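Uncharacterized protein (Thermus thermophilus HB8, PDB 4WVA) hydrolyses mannosylglycerate, a solute made by thermophiles under osmotic stress, to mannose and glycerate, and probably glucosylglycerate equally well. Local coordinates at residues Ala244-Tyr249 / Glu264-Gly269; Pro104-Thr109 / Asn238-Arg243; Asp171-Arg176 / Ser286-Ala291; Val154-Pro159 / Ser228-Val233. One frame throughout, in Å; residues are numbered along the deposited sequence.

Interaction 1: residues Ala244-Tyr249 / Glu264-Gly269; sequences ANRDLY and EWIVRG
Two helices that follow each other in this (alpha/alpha)6-barrel protein, 235-254 and 260-275, pack as a helical hairpin where Asn245 and Arg246 meet Trp265 and Ile266. The axes of the two segments pass 9.3 Å apart and run nearly antiparallel, at 150°. Ile266 is the centre of the contact, and its branches spread over Asn245, Arg246 and Tyr249. CG1 of Ile266 rests on Asn245 CB at 3.6 Å. Its terminal CD1 lies between Asn245 O (3.5 Å) and Tyr249 CB (3.7 Å), while CG2, anti to the backbone N, lies over the middle of one face of the Arg246 guanidinium, 3.4 Å from CZ. A beta-branched isoleucine suits this place because it can spread over several neighbours at once. The bend of the Arg246 chain at chi2 (-94°) helps bring its flat group over that methyl, and its NH2 forms a salt bridge with Glu270, farther along the second helix. Beside this cluster Asn245 crosses Trp265 at about a right angle, OD1 3.4 Å from CE3, with the amide and indole planes 37° apart. Asn245 ND2 is held by Tyr143 of helix 121-146, whose ring also stacks on Trp265, and Tyr249 OH bonds to Thr151 O of the second subunit. With no hydrogen bond between the segments, the helices adhere by van der Waals packing, while polar groups tie them to helix 121-146 and the second subunit.

Interaction 2: residues Pro104-Thr109 / Asn238-Arg243; sequences PPVVAT and NAILQR
Ile240 is the main bump of this contact, fitting against the bend that Pro104, Pro105 and Val106 make just ahead of helix 107-117. Pro105 is the centre of an inverse gamma turn, closed by Val106 N on Pro104 O at 2.9 Å, and a proline, with its restricted phi, suits so sharp a corner. Ile240 CG2 goes into the concave side of the bend and meets Val106 N at 3.5 Å and Val106 CB at 3.7 Å. The longer branch of the isoleucine ends at CD1, lodged against Pro104 CB at 3.8 Å. On the next residue of the helix the roles are reversed: Pro105 CG settles in the hollow between CA, CB and CD1 of Leu241, 3.8 Å from CB. One turn on, Thr109 crosses Arg243 at about a right angle, its OG1 3.5 Å from the aliphatic CG of the arginine. Between threonine and helix sits a water, which donates to Thr109 OG1 and to Ile240 O, each at 2.9 Å. The small hydroxyl thus serves both this water and Asp247, which also pairs with Arg243 NE. Around the contact, Trp34, a probable substrate-binding residue, packs on Pro104 and Ile240, and Ala37 on Val106, while Phe138, His139 and Tyr143 pack on Pro105 and Leu241, so helices 33-43 and 121-146 both pack against the bend and helix 235-254.

Interaction 3: residues Asp171-Arg176 / Ser286-Ala291; sequences DKPLSR and SWDLVA
The ionic part of this contact is one salt bridge between Arg176, just past the short helix 171-175, and Asp288 at the end of strand 283-288. Arg176 NH1 donates to Asp288 OD2 at 2.7 Å with an N-H...O angle of 171°. The oxygen lies close to the guanidinium plane and receives the bond on its syn lone pair; the flat groups are turned 42° apart, and Arg176 NH1 alone makes the hydrogen bond, NH2 staying 3.6 Å from Asp288 OD2. The chain of Arg176, extended from CG to NE, gives it the span to reach the strand end. Hydrogen bonds to the backbone occupy the other oxygen: Asp288 OD1 accepts from Ala291 N at 3.1 Å, from above the carboxylate plane, in an Asx motif, and takes a weak bond from Val290 N. Aspartate suits this place because its short side chain can fold back on its own turn while still facing the arginine. The van der Waals contacts are lighter. Pro173 CG rests 3.7 Å from Asp288 OD2, Val290 CG1 lies 3.9 Å from Arg176 CD, and Ala291 CB comes to 3.5 Å from Arg176 NH2. Pro173 also packs on Phe230 and Val232, which places the helix against the sheet. With one oxygen bound to the turn and the other to the arginine, the carboxylate is fixed in rotation, and the nearby positive charge and amide groups would probably favour its ionised form.

Interaction 4: residues Val154-Pro159 / Ser228-Val233; sequences VVIVHP and SPFKVV
Ile156 and Val232 form a single antiparallel bridge, a hydrogen-bonded pair, with Ile156 N donating to Val232 O at 2.8 Å and Val232 N to Ile156 O at 3.0 Å. Around it the backbones add CA-H...O contacts, such as Val157 CA to Phe230 O at 3.3 Å. The side chains of Ile156 and Val232 run alongside each other in the same direction, CG1 of the first 4.1 Å from CB of the second; beta-branched residues suit such extended chain. Phe230 is the large group of the contact. Its chi1 of -175° swings the ring away from its own backbone N, and the ring is sandwiched: Pro159 CD sits over the centre of one face in a CH-pi contact, 3.8 Å from the ring centroid, and Val232 CG2 lies nearer the rim of the other. Proline suits this because its ring hydrogens are slightly polarised and its shape is rigid. At the far end, Ser228 OG donates to Phe230 O at 2.7 Å, and both Ser228 O and Tyr225 O accept from Lys231 NZ. A water donates to Val154 O, with a weak second bond to Val232 O. Two backbone bonds and a covered aromatic ring therefore anchor the loop that leads on to Asp165, the probable proton donor.

Overall arrangement
Interactions 1 and 2 share helix 235-254 and touch through Asp247 and Thr109, one facing the next helix and the subunit interface, the other the chain's interior, where the centre of interaction 2 lies about 9 Å from the chain centre. Interactions 3 and 4 meet at one small sheet, their strands 283-288 and 232-233 joined by backbone bonds such as Trp287 O to Val233 N; the centres of the two interactions are about 8 Å apart. Asn238 OD1 on Val154 N links interactions 2 and 4. Chemistry follows place: van der Waals packing dominates the buried helix contacts, with polar groups lying against Ile266 and Trp265 in interaction 1, backbone bonds and an aromatic ring the strand bridge, and a salt bridge interaction 3, whose Arg176 and Val290 are exposed.

Interaction 1: residues Ala244-Tyr249 / Glu264-Gly269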
loop_
_atom_site.group_PDB
_atom_site.type_symbol
_atom_site.label_atom_id
_atom_site.label_comp_id
_atom_site.label_asym_id
_atom_site.label_seq_id
_atom_site.Cartn_x
_atom_site.Cartn_y
_atom_site.Cartn_z
ATOM N N ALA A 244 5.707 -10.465 -10.935
ATOM C CA ALA A 244 5.801 -11.902 -11.007
ATOM C C ALA A 244 5.617 -12.541 -9.626
ATOM O O ALA A 244 4.983 -13.582 -9.524
ATOM C CB ALA A 244 7.117 -12.311 -11.636
ATOM N N ASN A 245 6.176 -11.927 -8.582
ATOM C CA ASN A 245 5.949 -12.386 -7.196
ATOM C C ASN A 245 4.468 -12.368 -6.806
ATOM O O ASN A 245 3.961 -13.337 -6.223
ATOM C CB ASN A 245 6.720 -11.552 -6.175
ATOM C CG ASN A 245 8.201 -11.876 -6.131
ATOM O OD1 ASN A 245 8.603 -13.017 -6.333
ATOM N ND2 ASN A 245 9.014 -10.883 -5.840
ATOM N N ARG A 246 3.770 -11.288 -7.133
ATOM C CA ARG A 246 2.338 -11.217 -6.873
ATOM C C ARG A 246 1.587 -12.345 -7.574
ATOM O O ARG A 246 0.666 -12.967 -7.007
ATOM C CB ARG A 246 1.771 -9.869 -7.349
ATOM C CG ARG A 246 2.333 -8.686 -6.597
ATOM C CD ARG A 246 1.483 -8.265 -5.448
ATOM N NE ARG A 246 2.017 -7.060 -4.798
ATOM C CZ ARG A 246 1.483 -6.539 -3.706
ATOM N NH1 ARG A 246 0.396 -7.099 -3.168
ATOM N NH2 ARG A 246 2.035 -5.462 -3.141
ATOM N N ASP A 247 1.958 -12.611 -8.821
ATOM C CA ASP A 247 1.304 -13.663 -9.577
ATOM C C ASP A 247 1.689 -15.077 -9.101
ATOM O O ASP A 247 0.838 -15.981 -9.105
ATOM C CB ASP A 247 1.544 -13.467 -11.071
ATOM C CG ASP A 247 0.858 -12.226 -11.602
ATOM O OD1 ASP A 247 -0.215 -11.889 -11.058
ATOM O OD2 ASP A 247 1.398 -11.569 -12.501
ATOM N N LEU A 248 2.936 -15.255 -8.674
ATOM C CA LEU A 248 3.385 -16.506 -8.086
ATOM C C LEU A 248 2.660 -16.822 -6.776
ATOM O O LEU A 248 2.321 -17.980 -6.513
ATOM C CB LEU A 248 4.896 -16.503 -7.870
ATOM C CG LEU A 248 5.523 -17.849 -7.517
ATOM C CD1 LEU A 248 5.358 -18.853 -8.653
ATOM C CD2 LEU A 248 6.986 -17.642 -7.181
ATOM N N TYR A 249 2.435 -15.784 -5.966
ATOM C CA TYR A 249 1.637 -15.898 -4.749
ATOM C C TYR A 249 0.245 -16.458 -5.077
ATOM O O TYR A 249 -0.242 -17.393 -4.442
ATOM C CB TYR A 249 1.516 -14.535 -4.057
ATOM C CG TYR A 249 0.449 -14.550 -2.976
ATOM C CD1 TYR A 249 0.759 -14.941 -1.676
ATOM C CD2 TYR A 249 -0.864 -14.219 -3.264
ATOM C CE1 TYR A 249 -0.214 -15.003 -0.692
ATOM C CE2 TYR A 249 -1.850 -14.282 -2.284
ATOM C CZ TYR A 249 -1.515 -14.673 -1.006
ATOM O OH TYR A 249 -2.511 -14.730 -0.043
ATOM N N GLU A 264 6.957 -12.493 1.831
ATOM C CA GLU A 264 8.075 -11.646 2.256
ATOM C C GLU A 264 8.706 -10.942 1.065
ATOM O O GLU A 264 8.998 -9.746 1.139
ATOM C CB GLU A 264 9.127 -12.444 3.025
ATOM C CG GLU A 264 8.515 -13.369 4.062
ATOM C CD GLU A 264 9.372 -13.590 5.288
ATOM O OE1 GLU A 264 10.587 -13.289 5.244
ATOM O OE2 GLU A 264 8.804 -14.067 6.301
ATOM N N TRP A 265 8.863 -11.651 -0.054
ATOM C CA TRP A 265 9.429 -11.019 -1.243
ATOM C C TRP A 265 8.544 -9.867 -1.711
ATOM O O TRP A 265 9.030 -8.805 -2.135
ATOM C CB TRP A 265 9.598 -12.007 -2.404
ATOM C CG TRP A 265 10.478 -13.195 -2.102
ATOM C CD1 TRP A 265 11.497 -13.261 -1.205
ATOM C CD2 TRP A 265 10.427 -14.475 -2.745
ATOM N NE1 TRP A 265 12.082 -14.503 -1.243
ATOM C CE2 TRP A 265 11.444 -15.268 -2.180
ATOM C CE3 TRP A 265 9.625 -15.029 -3.745
ATOM C CZ2 TRP A 265 11.654 -16.592 -2.563
ATOM C CZ3 TRP A 265 9.846 -16.335 -4.126
ATOM C CH2 TRP A 265 10.852 -17.103 -3.531
ATOM N N ILE A 266 7.245 -10.091 -1.671
ATOM C CA ILE A 266 6.283 -9.091 -2.134
ATOM C C ILE A 266 6.341 -7.821 -1.263
ATOM O O ILE A 266 6.391 -6.700 -1.768
ATOM C CB ILE A 266 4.860 -9.689 -2.125
ATOM C CG1 ILE A 266 4.731 -10.754 -3.227
ATOM C CG2 ILE A 266 3.827 -8.592 -2.303
ATOM C CD1 ILE A 266 3.454 -11.558 -3.194
ATOM N N VAL A 267 6.305 -8.010 0.046
ATOM C CA VAL A 267 6.222 -6.893 0.969
ATOM C C VAL A 267 7.514 -6.093 0.959
ATOM O O VAL A 267 7.481 -4.879 0.844
ATOM C CB VAL A 267 5.850 -7.387 2.374
ATOM C CG1 VAL A 267 5.941 -6.275 3.403
ATOM C CG2 VAL A 267 4.448 -7.967 2.316
ATOM N N ARG A 268 8.646 -6.784 1.010
ATOM C CA ARG A 268 9.942 -6.097 0.953
ATOM C C ARG A 268 10.206 -5.497 -0.423
ATOM O O ARG A 268 10.807 -4.433 -0.533
ATOM C CB ARG A 268 11.065 -7.028 1.428
ATOM C CG ARG A 268 10.833 -7.456 2.864
ATOM C CD ARG A 268 11.840 -8.426 3.453
ATOM N NE ARG A 268 11.341 -8.940 4.750
ATOM C CZ ARG A 268 11.431 -8.317 5.931
ATOM N NH1 ARG A 268 12.029 -7.135 6.058
ATOM N NH2 ARG A 268 10.941 -8.900 7.022
ATOM N N GLY A 269 9.718 -6.152 -1.478
ATOM C CA GLY A 269 9.848 -5.623 -2.813
ATOM C C GLY A 269 9.034 -4.388 -3.084
ATOM O O GLY A 269 9.431 -3.538 -3.894
#

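Interaction 2: residues Pro104-Thr109 / Asn238-Arg243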
loop_
_atom_site.group_PDB
_atom_site.type_symbol
_atom_site.label_atom_id
_atom_site.label_comp_id
_atom_site.label_asym_id
_atom_site.label_seq_id
_atom_site.Cartn_x
_atom_site.Cartn_y
_atom_site.Cartn_z
ATOM N N PRO A 104 14.727 -10.471 -17.238
ATOM C CA PRO A 104 13.597 -10.112 -16.375
ATOM C C PRO A 104 12.581 -11.251 -16.209
ATOM O O PRO A 104 12.140 -11.847 -17.202
ATOM C CB PRO A 104 12.978 -8.908 -17.101
ATOM C CG PRO A 104 14.133 -8.319 -17.851
ATOM C CD PRO A 104 14.887 -9.510 -18.340
ATOM N N PRO A 105 12.195 -11.542 -14.954
ATOM C CA PRO A 105 11.464 -12.765 -14.642
ATOM C C PRO A 105 9.961 -12.592 -14.846
ATOM O O PRO A 105 9.196 -12.661 -13.904
ATOM C CB PRO A 105 11.830 -13.013 -13.187
ATOM C CG PRO A 105 12.068 -11.662 -12.623
ATOM C CD PRO A 105 12.721 -10.886 -13.730
ATOM N N VAL A 106 9.555 -12.341 -16.088
ATOM C CA VAL A 106 8.137 -12.153 -16.388
ATOM C C VAL A 106 7.389 -13.498 -16.414
ATOM O O VAL A 106 6.160 -13.537 -16.455
ATOM C CB VAL A 106 7.972 -11.356 -17.691
ATOM C CG1 VAL A 106 8.289 -12.210 -18.866
ATOM C CG2 VAL A 106 6.551 -10.816 -17.842
ATOM N N VAL A 107 8.110 -14.614 -16.308
ATOM C CA VAL A 107 7.492 -15.911 -16.587
ATOM C C VAL A 107 6.341 -16.277 -15.625
ATOM O O VAL A 107 5.334 -16.828 -16.072
ATOM C CB VAL A 107 8.539 -17.050 -16.730
ATOM C CG1 VAL A 107 9.350 -17.250 -15.456
ATOM C CG2 VAL A 107 7.867 -18.327 -17.205
ATOM N N ALA A 108 6.435 -15.945 -14.340
ATOM C CA ALA A 108 5.341 -16.359 -13.420
ATOM C C ALA A 108 4.015 -15.703 -13.763
ATOM O O ALA A 108 2.946 -16.280 -13.582
ATOM C CB ALA A 108 5.702 -16.078 -11.973
ATOM N N THR A 109 4.097 -14.468 -14.231
ATOM C CA THR A 109 2.914 -13.724 -14.666
ATOM C C THR A 109 2.240 -14.431 -15.841
ATOM O O THR A 109 1.009 -14.575 -15.880
ATOM C CB THR A 109 3.338 -12.297 -15.010
ATOM O OG1 THR A 109 3.759 -11.661 -13.810
ATOM C CG2 THR A 109 2.188 -11.484 -15.639
ATOM N N ASN A 238 13.176 -5.151 -11.658
ATOM C CA ASN A 238 12.506 -5.217 -10.368
ATOM C C ASN A 238 11.003 -5.024 -10.404
ATOM O O ASN A 238 10.277 -5.661 -9.633
ATOM C CB ASN A 238 13.182 -4.264 -9.381
ATOM C CG ASN A 238 14.442 -4.875 -8.808
ATOM O OD1 ASN A 238 14.378 -5.696 -7.895
ATOM N ND2 ASN A 238 15.594 -4.527 -9.386
ATOM N N ALA A 239 10.515 -4.170 -11.294
ATOM C CA ALA A 239 9.077 -4.025 -11.448
ATOM C C ALA A 239 8.488 -5.319 -11.960
ATOM O O ALA A 239 7.429 -5.769 -11.495
ATOM C CB ALA A 239 8.744 -2.895 -12.393
ATOM N N ILE A 240 9.170 -5.927 -12.925
ATOM C CA ILE A 240 8.719 -7.210 -13.482
ATOM C C ILE A 240 8.747 -8.328 -12.429
ATOM O O ILE A 240 7.807 -9.150 -12.331
ATOM C CB ILE A 240 9.529 -7.549 -14.769
ATOM C CG1 ILE A 240 9.037 -6.649 -15.916
ATOM C CG2 ILE A 240 9.429 -9.021 -15.154
ATOM C CD1 ILE A 240 9.949 -6.655 -17.106
ATOM N N LEU A 241 9.796 -8.349 -11.610
ATOM C CA LEU A 241 9.890 -9.306 -10.503
ATOM C C LEU A 241 8.789 -9.111 -9.460
ATOM O O LEU A 241 8.206 -10.080 -8.980
ATOM C CB LEU A 241 11.268 -9.246 -9.863
ATOM C CG LEU A 241 11.521 -10.092 -8.603
ATOM C CD1 LEU A 241 11.190 -11.563 -8.814
ATOM C CD2 LEU A 241 12.964 -9.943 -8.156
ATOM N N GLN A 242 8.495 -7.864 -9.104
ATOM C CA GLN A 242 7.414 -7.610 -8.145
ATOM C C GLN A 242 6.092 -8.133 -8.708
ATOM O O GLN A 242 5.328 -8.779 -8.007
ATOM C CB GLN A 242 7.320 -6.123 -7.821
ATOM C CG GLN A 242 6.119 -5.714 -6.960
ATOM C CD GLN A 242 6.205 -6.147 -5.493
ATOM O OE1 GLN A 242 7.232 -6.639 -5.019
ATOM N NE2 GLN A 242 5.103 -5.956 -4.775
ATOM N N ARG A 243 5.800 -7.819 -9.974
ATOM C CA ARG A 243 4.582 -8.335 -10.595
ATOM C C ARG A 243 4.573 -9.862 -10.586
ATOM O O ARG A 243 3.557 -10.480 -10.240
ATOM C CB ARG A 243 4.409 -7.799 -12.011
ATOM C CG ARG A 243 3.216 -8.368 -12.761
ATOM C CD ARG A 243 1.873 -8.186 -12.076
ATOM N NE ARG A 243 0.804 -8.762 -12.886
ATOM C CZ ARG A 243 0.144 -8.118 -13.860
ATOM N NH1 ARG A 243 0.399 -6.859 -14.142
ATOM N NH2 ARG A 243 -0.793 -8.745 -14.550
HETATM O O HOH W 1 6.088 -10.013 -14.507
#

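Interaction 3: residues Asp171-Arg176 / Ser286-Ala291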
loop_
_atom_site.group_PDB
_atom_site.type_symbol
_atom_site.label_atom_id
_atom_site.label_comp_id
_atom_site.label_asym_id
_atom_site.label_seq_id
_atom_site.Cartn_x
_atom_site.Cartn_y
_atom_site.Cartn_z
ATOM N N ASP A 171 25.064 3.599 -19.361
ATOM C CA ASP A 171 26.301 4.244 -19.885
ATOM C C ASP A 171 27.341 4.492 -18.791
ATOM O O ASP A 171 28.454 3.971 -18.864
ATOM C CB ASP A 171 26.003 5.561 -20.604
ATOM C CG ASP A 171 25.306 5.387 -21.948
ATOM O OD1 ASP A 171 25.022 4.235 -22.392
ATOM O OD2 ASP A 171 25.026 6.446 -22.568
ATOM N N LYS A 172 26.987 5.256 -17.760
ATOM C CA LYS A 172 27.942 5.502 -16.658
ATOM C C LYS A 172 28.379 4.243 -15.906
ATOM O O LYS A 172 29.573 4.034 -15.696
ATOM C CB LYS A 172 27.425 6.585 -15.713
ATOM C CG LYS A 172 27.244 7.924 -16.391
ATOM C CD LYS A 172 27.139 9.073 -15.392
ATOM C CE LYS A 172 26.799 10.371 -16.105
ATOM N NZ LYS A 172 26.704 11.531 -15.169
ATOM N N PRO A 173 27.434 3.360 -15.516
ATOM C CA PRO A 173 27.897 2.118 -14.908
ATOM C C PRO A 173 28.870 1.326 -15.810
ATOM O O PRO A 173 29.850 0.772 -15.328
ATOM C CB PRO A 173 26.605 1.335 -14.676
ATOM C CG PRO A 173 25.545 2.389 -14.537
ATOM C CD PRO A 173 25.972 3.552 -15.383
ATOM N N LEU A 174 28.592 1.286 -17.105
ATOM C CA LEU A 174 29.431 0.511 -18.019
ATOM C C LEU A 174 30.799 1.135 -18.229
ATOM O O LEU A 174 31.745 0.420 -18.559
ATOM C CB LEU A 174 28.765 0.342 -19.370
ATOM C CG LEU A 174 27.805 -0.819 -19.409
ATOM C CD1 LEU A 174 26.955 -0.669 -20.661
ATOM C CD2 LEU A 174 28.522 -2.171 -19.374
ATOM N N SER A 175 30.901 2.441 -18.035
ATOM C CA SER A 175 32.185 3.147 -18.190
ATOM C C SER A 175 33.261 2.655 -17.216
ATOM O O SER A 175 34.459 2.884 -17.447
ATOM C CB SER A 175 31.988 4.658 -18.050
ATOM O OG SER A 175 31.750 5.011 -16.702
ATOM N N ARG A 176 32.861 1.977 -16.138
ATOM C CA ARG A 176 33.807 1.427 -15.170
ATOM C C ARG A 176 34.301 0.022 -15.485
ATOM O O ARG A 176 35.167 -0.498 -14.777
ATOM C CB ARG A 176 33.200 1.448 -13.764
ATOM C CG ARG A 176 32.702 2.825 -13.413
ATOM C CD ARG A 176 32.454 3.040 -11.940
ATOM N NE ARG A 176 31.767 4.312 -11.820
ATOM C CZ ARG A 176 30.443 4.465 -11.785
ATOM N NH1 ARG A 176 29.626 3.412 -11.789
ATOM N NH2 ARG A 176 29.945 5.691 -11.721
ATOM N N SER A 286 16.574 3.686 -12.208
ATOM C CA SER A 286 17.461 2.624 -11.782
ATOM C C SER A 286 18.586 3.236 -10.927
ATOM O O SER A 286 18.846 4.451 -11.002
ATOM C CB SER A 286 18.041 1.914 -13.005
ATOM O OG SER A 286 17.022 1.280 -13.775
ATOM N N TRP A 287 19.218 2.392 -10.107
ATOM C CA TRP A 287 20.292 2.798 -9.222
ATOM C C TRP A 287 21.608 2.101 -9.534
ATOM O O TRP A 287 21.651 0.902 -9.798
ATOM C CB TRP A 287 19.922 2.538 -7.774
ATOM C CG TRP A 287 18.851 3.398 -7.202
ATOM C CD1 TRP A 287 18.225 4.464 -7.778
ATOM C CD2 TRP A 287 18.312 3.282 -5.889
ATOM N NE1 TRP A 287 17.322 5.008 -6.898
ATOM C CE2 TRP A 287 17.360 4.298 -5.735
ATOM C CE3 TRP A 287 18.529 2.393 -4.829
ATOM C CZ2 TRP A 287 16.632 4.464 -4.556
ATOM C CZ3 TRP A 287 17.803 2.561 -3.666
ATOM C CH2 TRP A 287 16.863 3.584 -3.546
ATOM N N ASP A 288 22.687 2.877 -9.466
ATOM C CA ASP A 288 24.036 2.376 -9.669
ATOM C C ASP A 288 24.660 2.141 -8.312
ATOM O O ASP A 288 24.946 3.101 -7.587
ATOM C CB ASP A 288 24.835 3.420 -10.457
ATOM C CG ASP A 288 26.288 3.043 -10.652
ATOM O OD1 ASP A 288 26.774 2.085 -10.021
ATOM O OD2 ASP A 288 26.937 3.781 -11.436
ATOM N N LEU A 289 24.858 0.881 -7.964
ATOM C CA LEU A 289 25.332 0.534 -6.614
ATOM C C LEU A 289 26.842 0.611 -6.480
ATOM O O LEU A 289 27.357 0.598 -5.355
ATOM C CB LEU A 289 24.842 -0.829 -6.175
ATOM C CG LEU A 289 23.323 -1.025 -6.045
ATOM C CD1 LEU A 289 23.041 -2.413 -5.502
ATOM C CD2 LEU A 289 22.664 0.022 -5.179
ATOM N N VAL A 290 27.557 0.692 -7.599
ATOM C CA VAL A 290 29.006 0.914 -7.532
ATOM C C VAL A 290 29.269 2.369 -7.138
ATOM O O VAL A 290 30.020 2.632 -6.197
ATOM C CB VAL A 290 29.689 0.536 -8.865
ATOM C CG1 VAL A 290 31.147 0.985 -8.881
ATOM C CG2 VAL A 290 29.567 -0.963 -9.094
ATOM N N ALA A 291 28.619 3.309 -7.834
ATOM C CA ALA A 291 28.689 4.731 -7.506
ATOM C C ALA A 291 27.858 5.054 -6.261
ATOM O O ALA A 291 28.123 6.037 -5.561
ATOM C CB ALA A 291 28.205 5.568 -8.670
#

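Interaction 4: residues Val154-Pro159 / Ser228-Val233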
loop_
_atom_site.group_PDB
_atom_site.type_symbol
_atom_site.label_atom_id
_atom_site.label_comp_id
_atom_site.label_asym_id
_atom_site.label_seq_id
_atom_site.Cartn_x
_atom_site.Cartn_y
_atom_site.Cartn_z
ATOM N N VAL A 154 16.561 -6.729 -6.340
ATOM C CA VAL A 154 17.600 -7.578 -6.921
ATOM C C VAL A 154 18.518 -6.758 -7.812
ATOM O O VAL A 154 18.087 -5.830 -8.505
ATOM C CB VAL A 154 17.023 -8.786 -7.688
ATOM C CG1 VAL A 154 16.339 -9.748 -6.728
ATOM C CG2 VAL A 154 16.105 -8.346 -8.794
ATOM N N VAL A 155 19.794 -7.124 -7.795
ATOM C CA VAL A 155 20.839 -6.497 -8.581
ATOM C C VAL A 155 21.076 -7.261 -9.896
ATOM O O VAL A 155 21.107 -8.509 -9.875
ATOM C CB VAL A 155 22.141 -6.557 -7.759
ATOM C CG1 VAL A 155 23.317 -5.964 -8.520
ATOM C CG2 VAL A 155 21.935 -5.845 -6.430
ATOM N N ILE A 156 21.261 -6.539 -10.991
ATOM C CA ILE A 156 21.801 -7.116 -12.222
ATOM C C ILE A 156 23.289 -6.787 -12.295
ATOM O O ILE A 156 23.729 -5.690 -11.915
ATOM C CB ILE A 156 21.054 -6.685 -13.499
ATOM C CG1 ILE A 156 21.034 -5.167 -13.698
ATOM C CG2 ILE A 156 19.640 -7.274 -13.505
ATOM C CD1 ILE A 156 20.594 -4.721 -15.079
ATOM N N VAL A 157 24.065 -7.759 -12.782
ATOM C CA VAL A 157 25.505 -7.609 -12.942
ATOM C C VAL A 157 25.926 -7.467 -14.403
ATOM O O VAL A 157 27.113 -7.277 -14.689
ATOM C CB VAL A 157 26.248 -8.772 -12.250
ATOM C CG1 VAL A 157 25.950 -8.743 -10.744
ATOM C CG2 VAL A 157 25.865 -10.119 -12.850
ATOM N N HIS A 158 24.959 -7.505 -15.323
ATOM C CA HIS A 158 25.250 -7.335 -16.725
ATOM C C HIS A 158 24.080 -6.592 -17.356
ATOM O O HIS A 158 22.946 -6.969 -17.081
ATOM C CB HIS A 158 25.427 -8.709 -17.384
ATOM C CG HIS A 158 26.163 -8.647 -18.682
ATOM N ND1 HIS A 158 25.663 -7.986 -19.777
ATOM C CD2 HIS A 158 27.380 -9.115 -19.047
ATOM C CE1 HIS A 158 26.543 -8.037 -20.767
ATOM N NE2 HIS A 158 27.588 -8.735 -20.350
ATOM N N PRO A 159 24.341 -5.588 -18.206
ATOM C CA PRO A 159 23.234 -4.880 -18.874
ATOM C C PRO A 159 22.297 -5.819 -19.665
ATOM O O PRO A 159 21.099 -5.530 -19.809
ATOM C CB PRO A 159 23.947 -3.883 -19.794
ATOM C CG PRO A 159 25.347 -4.402 -19.924
ATOM C CD PRO A 159 25.650 -5.029 -18.602
ATOM N N SER A 228 31.933 -7.841 -9.485
ATOM C CA SER A 228 31.450 -7.222 -10.716
ATOM C C SER A 228 31.616 -5.705 -10.648
ATOM O O SER A 228 31.159 -5.076 -9.692
ATOM C CB SER A 228 29.996 -7.569 -11.026
ATOM O OG SER A 228 29.624 -6.921 -12.233
ATOM N N PRO A 229 32.270 -5.100 -11.656
ATOM C CA PRO A 229 32.329 -3.655 -11.734
ATOM C C PRO A 229 31.015 -3.023 -12.209
ATOM O O PRO A 229 30.936 -1.794 -12.298
ATOM C CB PRO A 229 33.443 -3.407 -12.748
ATOM C CG PRO A 229 33.371 -4.593 -13.642
ATOM C CD PRO A 229 32.976 -5.739 -12.789
ATOM N N PHE A 230 30.005 -3.854 -12.507
ATOM C CA PHE A 230 28.671 -3.400 -12.942
ATOM C C PHE A 230 27.696 -4.016 -11.948
ATOM O O PHE A 230 27.583 -5.238 -11.878
ATOM C CB PHE A 230 28.355 -3.894 -14.366
ATOM C CG PHE A 230 27.052 -3.374 -14.930
ATOM C CD1 PHE A 230 25.853 -4.024 -14.676
ATOM C CD2 PHE A 230 27.026 -2.251 -15.729
ATOM C CE1 PHE A 230 24.662 -3.551 -15.213
ATOM C CE2 PHE A 230 25.848 -1.764 -16.258
ATOM C CZ PHE A 230 24.658 -2.420 -16.001
ATOM N N LYS A 231 27.055 -3.178 -11.126
ATOM C CA LYS A 231 26.059 -3.619 -10.147
ATOM C C LYS A 231 24.953 -2.575 -10.116
ATOM O O LYS A 231 25.163 -1.445 -9.651
ATOM C CB LYS A 231 26.680 -3.784 -8.754
ATOM C CG LYS A 231 27.475 -5.057 -8.584
ATOM C CD LYS A 231 27.794 -5.325 -7.123
ATOM C CE LYS A 231 28.917 -4.449 -6.602
ATOM N NZ LYS A 231 30.242 -4.913 -7.105
ATOM N N VAL A 232 23.788 -2.937 -10.653
ATOM C CA VAL A 232 22.719 -1.985 -10.848
ATOM C C VAL A 232 21.404 -2.553 -10.334
ATOM O O VAL A 232 21.118 -3.744 -10.532
ATOM C CB VAL A 232 22.589 -1.664 -12.348
ATOM C CG1 VAL A 232 21.313 -0.915 -12.655
ATOM C CG2 VAL A 232 23.794 -0.858 -12.790
ATOM N N VAL A 233 20.627 -1.710 -9.649
ATOM C CA VAL A 233 19.231 -2.023 -9.372
ATOM C C VAL A 233 18.429 -1.456 -10.542
ATOM O O VAL A 233 18.208 -0.250 -10.645
ATOM C CB VAL A 233 18.735 -1.455 -8.023
ATOM C CG1 VAL A 233 17.239 -1.708 -7.867
ATOM C CG2 VAL A 233 19.521 -2.083 -6.871
HETATM O O HOH W 2 18.178 -5.149 -11.091
#